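Local coordinates for protein carboxylesterase (Est-2) (Archaeoglobus fulgidus, PDB 5FRD) that probably hydrolyses carboxylic esters as a thermophilic alpha/beta-hydrolase esterase, and binds a coenzyme A molecule near its active site, at residues Y26-G31 and I49-H54. Sequence-based numbering, arbitrary orientation.
Sequences YIHSSG and IDLPNH
His28 accepts a hydrogen bond from Leu51 N at its NE2 (3.0 Å, N-H...N angle 162°), the donor lying close to the ring plane. At the other nitrogen, ND1 gives its proton to Ser29 O, almost exactly in that plane, over 2.9 Å. One nitrogen donating and the other accepting is consistent with a neutral imidazole, and the two bonds fix the rotation of the ring. The side chain can serve both because chi1 of 65° sets CG between its own backbone N and carbonyl carbon, turning the ring across to segment 49-54. A leucine here would probably leave Leu51 N without its buried acceptor and Ser29 O without the ND1 donor.

Between the backbones, Ile49 N bonds to Tyr26 O (3.1 Å), where the parallel neighbours 24-27 and 47-49 end. A water continues the link: it donates to Tyr26 O and Ile49 O and weakly accepts from His28 N. These are adjacent strands of the alpha/beta-hydrolase fold, and the loops leave their C-terminal ends, where Ser30 packs on helix 162-173, which carries the CoA-binding Cys172.

The rings of His28 and His54 meet obliquely, planes at 54°, with His28 CE1 set over one face of His54 toward its rim, 3.6 Å from CG. ND1 of His54 donates to Pro52 O (2.8 Å) within the type II turn of Leu51 to His54, while NE2 is bonded to Asp168, which also receives Gly31 N; the positive phi of Gly31 favours glycine.

In the apolar packing, Ile27 CG2 meets Leu51 CD1 (4.2 Å) and Ile49 CG2 (4.3 Å), branched aliphatics suiting this buried site against helix 65-79. Leu51 CB also lies against the ring of His28.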
loop_
_atom_site.group_PDB
_atom_site.type_symbol
_atom_site.label_atom_id
_atom_site.label_comp_id
_atom_site.label_asym_id
_atom_site.label_seq_id
_atom_site.Cartn_x
_atom_site.Cartn_y
_atom_site.Cartn_z
ATOM N N TYR A 26 1.198 0.699 -7.839
ATOM C CA TYR A 26 0.517 0.435 -6.586
ATOM C C TYR A 26 1.181 -0.684 -5.818
ATOM O O TYR A 26 1.519 -1.716 -6.410
ATOM C CB TYR A 26 -0.940 0.006 -6.828
ATOM C CG TYR A 26 -1.783 0.896 -7.701
ATOM C CD1 TYR A 26 -1.780 0.747 -9.065
ATOM C CD2 TYR A 26 -2.637 1.858 -7.166
ATOM C CE1 TYR A 26 -2.583 1.508 -9.890
ATOM C CE2 TYR A 26 -3.410 2.657 -7.993
ATOM C CZ TYR A 26 -3.381 2.489 -9.346
ATOM O OH TYR A 26 -4.181 3.280 -10.165
ATOM N N ILE A 27 1.266 -0.523 -4.499
ATOM C CA ILE A 27 1.897 -1.487 -3.604
ATOM C C ILE A 27 0.908 -1.842 -2.469
ATOM O O ILE A 27 0.534 -0.986 -1.655
ATOM C CB ILE A 27 3.212 -0.970 -2.978
ATOM C CG1 ILE A 27 4.097 -0.346 -4.062
ATOM C CG2 ILE A 27 3.912 -2.131 -2.297
ATOM C CD1 ILE A 27 5.381 0.244 -3.542
ATOM N N HIS A 28 0.509 -3.107 -2.460
ATOM C CA HIS A 28 -0.470 -3.669 -1.528
ATOM C C HIS A 28 0.028 -3.817 -0.103
ATOM O O HIS A 28 1.213 -3.649 0.197
ATOM C CB HIS A 28 -0.960 -5.028 -2.031
ATOM C CG HIS A 28 0.098 -6.075 -2.076
ATOM N ND1 HIS A 28 0.534 -6.751 -0.959
ATOM C CD2 HIS A 28 0.825 -6.556 -3.115
ATOM C CE1 HIS A 28 1.474 -7.615 -1.313
ATOM N NE2 HIS A 28 1.698 -7.486 -2.607
ATOM N N SER A 29 -0.898 -4.199 0.785
ATOM C CA SER A 29 -0.664 -4.372 2.202
ATOM C C SER A 29 -0.388 -5.809 2.619
ATOM O O SER A 29 -0.323 -6.730 1.793
ATOM C CB SER A 29 -1.882 -3.779 2.953
ATOM O OG SER A 29 -3.051 -4.392 2.523
ATOM N N SER A 30 -0.217 -6.010 3.921
ATOM C CA SER A 30 0.093 -7.329 4.469
ATOM C C SER A 30 -0.989 -8.364 4.178
ATOM O O SER A 30 -2.191 -8.088 4.278
ATOM C CB SER A 30 0.247 -7.276 5.986
ATOM O OG SER A 30 1.344 -6.488 6.403
ATOM N N GLY A 31 -0.542 -9.569 3.833
ATOM C CA GLY A 31 -1.451 -10.666 3.531
ATOM C C GLY A 31 -2.317 -10.474 2.298
ATOM O O GLY A 31 -3.294 -11.215 2.105
ATOM N N ILE A 49 1.945 -4.256 -8.220
ATOM C CA ILE A 49 2.835 -5.383 -7.981
ATOM C C ILE A 49 2.214 -6.459 -7.103
ATOM O O ILE A 49 1.484 -6.150 -6.165
ATOM C CB ILE A 49 4.148 -4.872 -7.383
ATOM C CG1 ILE A 49 5.231 -5.956 -7.389
ATOM C CG2 ILE A 49 3.958 -4.300 -5.989
ATOM C CD1 ILE A 49 6.620 -5.454 -6.977
ATOM N N ASP A 50 2.514 -7.731 -7.364
ATOM C CA ASP A 50 2.419 -8.772 -6.330
ATOM C C ASP A 50 3.793 -8.840 -5.662
ATOM O O ASP A 50 4.756 -9.259 -6.320
ATOM C CB ASP A 50 2.130 -10.166 -6.934
ATOM C CG ASP A 50 0.705 -10.406 -7.347
ATOM O OD1 ASP A 50 -0.230 -9.825 -6.765
ATOM O OD2 ASP A 50 0.505 -11.335 -8.203
ATOM N N LEU A 51 3.965 -8.353 -4.446
ATOM C CA LEU A 51 5.272 -8.493 -3.815
ATOM C C LEU A 51 5.654 -9.960 -3.754
ATOM O O LEU A 51 4.785 -10.832 -3.632
ATOM C CB LEU A 51 5.269 -7.894 -2.400
ATOM C CG LEU A 51 5.166 -6.378 -2.287
ATOM C CD1 LEU A 51 4.924 -5.964 -0.852
ATOM C CD2 LEU A 51 6.368 -5.661 -2.873
ATOM N N PRO A 52 6.958 -10.256 -3.844
ATOM C CA PRO A 52 7.350 -11.651 -3.607
ATOM C C PRO A 52 6.702 -12.180 -2.330
ATOM O O PRO A 52 6.441 -11.413 -1.388
ATOM C CB PRO A 52 8.868 -11.562 -3.481
ATOM C CG PRO A 52 9.224 -10.390 -4.334
ATOM C CD PRO A 52 8.109 -9.390 -4.107
ATOM N N ASN A 53 6.379 -13.465 -2.344
ATOM C CA ASN A 53 5.604 -14.141 -1.293
ATOM C C ASN A 53 4.109 -13.925 -1.330
ATOM O O ASN A 53 3.399 -14.442 -0.468
ATOM C CB ASN A 53 6.141 -13.853 0.114
ATOM C CG ASN A 53 7.629 -14.116 0.216
ATOM O OD1 ASN A 53 8.071 -15.202 -0.125
ATOM N ND2 ASN A 53 8.398 -13.122 0.588
ATOM N N HIS A 54 3.637 -13.175 -2.330
ATOM C CA HIS A 54 2.235 -12.815 -2.474
ATOM C C HIS A 54 1.783 -13.052 -3.901
ATOM O O HIS A 54 2.560 -12.973 -4.857
ATOM C CB HIS A 54 2.018 -11.350 -2.106
ATOM C CG HIS A 54 2.517 -10.982 -0.737
ATOM N ND1 HIS A 54 3.848 -10.798 -0.454
ATOM C CD2 HIS A 54 1.856 -10.763 0.415
ATOM C CE1 HIS A 54 3.984 -10.490 0.824
ATOM N NE2 HIS A 54 2.791 -10.442 1.371
HETATM O O HOH W 1 0.178 -3.958 -5.293
#